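PDB 4I7H: peroxide stress regulator PerR, FUR family from Streptococcus pyogenes, which probably acts as a metal-dependent transcriptional repressor of the FUR family that senses peroxide and controls genes of the oxidative stress response. Local coordinates for residues E76-E81 / M95-V100. Sequence-based numbering, arbitrary orientation.
With NI (nickel (II) ion), chain F.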
# COMPACT_ATOMS: atom_id res chain seq x y z
N GLU B 76 7.48 7.67 -20.84
CA GLU B 76 7.74 8.54 -19.69
C GLU B 76 7.55 7.81 -18.37
O GLU B 76 7.69 8.40 -17.29
CB GLU B 76 6.85 9.78 -19.74
CG GLU B 76 7.08 10.64 -20.97
CD GLU B 76 8.50 11.17 -21.04
OE1 GLU B 76 9.13 11.39 -19.98
OE2 GLU B 76 8.98 11.37 -22.18
N GLY B 77 7.20 6.53 -18.45
CA GLY B 77 7.17 5.65 -17.28
C GLY B 77 5.93 5.73 -16.41
O GLY B 77 6.00 5.39 -15.23
N PHE B 78 4.81 6.15 -16.97
CA PHE B 78 3.57 6.25 -16.19
C PHE B 78 2.57 5.15 -16.50
O PHE B 78 1.59 4.98 -15.79
CB PHE B 78 2.92 7.63 -16.34
CG PHE B 78 3.74 8.73 -15.74
CD1 PHE B 78 3.62 9.04 -14.40
CD2 PHE B 78 4.63 9.45 -16.52
CE1 PHE B 78 4.37 10.04 -13.84
CE2 PHE B 78 5.40 10.47 -15.96
CZ PHE B 78 5.26 10.76 -14.61
N VAL B 79 2.79 4.43 -17.59
CA VAL B 79 2.03 3.20 -17.83
C VAL B 79 2.92 2.08 -18.34
O VAL B 79 4.02 2.32 -18.85
CB VAL B 79 0.73 3.40 -18.70
CG1 VAL B 79 0.39 4.87 -18.87
CG2 VAL B 79 0.81 2.69 -20.04
N SER B 80 2.46 0.86 -18.15
CA SER B 80 3.24 -0.30 -18.54
C SER B 80 2.45 -1.11 -19.54
O SER B 80 1.21 -1.16 -19.46
CB SER B 80 3.49 -1.18 -17.31
OG SER B 80 2.24 -1.55 -16.73
N GLU B 81 3.15 -1.72 -20.48
CA GLU B 81 2.51 -2.57 -21.48
C GLU B 81 2.69 -4.00 -21.03
O GLU B 81 3.75 -4.37 -20.52
CB GLU B 81 3.17 -2.39 -22.85
CG GLU B 81 3.23 -0.97 -23.35
CD GLU B 81 4.21 -0.78 -24.51
OE1 GLU B 81 3.91 0.01 -25.43
OE2 GLU B 81 5.30 -1.42 -24.48
N MET B 95 0.65 2.98 -13.95
CA MET B 95 1.40 2.66 -12.74
C MET B 95 2.18 3.85 -12.20
O MET B 95 3.10 3.69 -11.41
CB MET B 95 2.29 1.43 -12.96
CG MET B 95 2.95 1.35 -14.32
SD MET B 95 4.17 2.64 -14.52
CE MET B 95 5.45 1.78 -15.42
N GLY B 96 1.78 5.05 -12.61
CA GLY B 96 2.43 6.27 -12.15
C GLY B 96 2.33 6.45 -10.64
O GLY B 96 1.32 6.14 -10.01
N HIS B 97 3.39 6.99 -10.05
CA HIS B 97 3.44 7.16 -8.60
C HIS B 97 2.64 8.37 -8.17
O HIS B 97 2.12 9.12 -9.00
CB HIS B 97 4.90 7.35 -8.16
CG HIS B 97 5.55 8.55 -8.76
ND1 HIS B 97 6.22 8.51 -9.97
CD2 HIS B 97 5.60 9.84 -8.35
CE1 HIS B 97 6.67 9.71 -10.26
NE2 HIS B 97 6.32 10.54 -9.29
N GLN B 98 2.54 8.56 -6.86
CA GLN B 98 1.95 9.75 -6.29
C GLN B 98 2.83 10.20 -5.13
O GLN B 98 3.85 9.57 -4.84
CB GLN B 98 0.51 9.49 -5.82
CG GLN B 98 0.41 8.49 -4.65
CD GLN B 98 -0.99 8.44 -4.00
OE1 GLN B 98 -1.85 9.29 -4.26
NE2 GLN B 98 -1.21 7.45 -3.14
N HIS B 99 2.43 11.28 -4.46
CA HIS B 99 3.18 11.80 -3.32
C HIS B 99 2.25 12.02 -2.17
O HIS B 99 1.21 12.66 -2.33
CB HIS B 99 3.89 13.10 -3.70
CG HIS B 99 5.00 12.89 -4.67
ND1 HIS B 99 6.27 12.56 -4.26
CD2 HIS B 99 5.02 12.90 -6.03
CE1 HIS B 99 7.05 12.41 -5.32
NE2 HIS B 99 6.31 12.59 -6.40
N VAL B 100 2.61 11.47 -1.01
CA VAL B 100 1.74 11.55 0.16
C VAL B 100 2.46 12.09 1.40
O VAL B 100 3.70 12.02 1.50
CB VAL B 100 0.98 10.20 0.41
CG1 VAL B 100 1.38 9.14 -0.59
CG2 VAL B 100 1.11 9.70 1.85
NI NI F . 6.49 12.91 -8.75
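Met95 reaches back over the backbone of Gly77 to Ser80. Its SD lies 3.4 Å from Gly77 O, in van der Waals contact, and nearly as close to the carbonyl carbon of Phe78. The methyl CE touches two carbonyl oxygens, 3.7 Å from Gly77 O and 3.8 Å from Val79 O. CG rests against Ser80, 3.8 Å from OG. The side chain can fold this way because CG sits between the backbone N and the carbonyl carbon (chi1 39°) and the chain bends again at chi2 (67°).

A backbone hydrogen bond joins the segments, from Met95 N to Phe78 O at 2.9 Å. It is somewhat bent, 146° at the hydrogen, and the donor stands above the carbonyl plane. Next to this bond the Phe78 ring meets Gly96, with CD1 3.8 Å from Gly96 CA. Farther out, Phe78 CE1 approaches His97 CE1 obliquely.

The second shell ties both segments to the fold. Gly77 ends helix 63-75 in a Schellman motif with positive phi. Strand 79-82 then pairs with strand 91-94, whose Phe94 also packs on Phe78. The short loop 95-97 leads from this hairpin into strand 98-104. His97 and His99 bind nickel through NE2, each at 2.4 Å, and His4, Asn15 and His19 complete the site.

The contact thus lies where the winged-helix DNA-binding domain, as in other FUR proteins, passes into the dimerisation domain. Van der Waals packing, much of it of Met95 on backbone carbonyls, and a backbone bond hold the segments together, with the Phe78 ring near the metal ligand His97. The metal ligands lie close to the join between the domains, so metal binding could plausibly bear on how the two are placed, as is thought for FUR proteins.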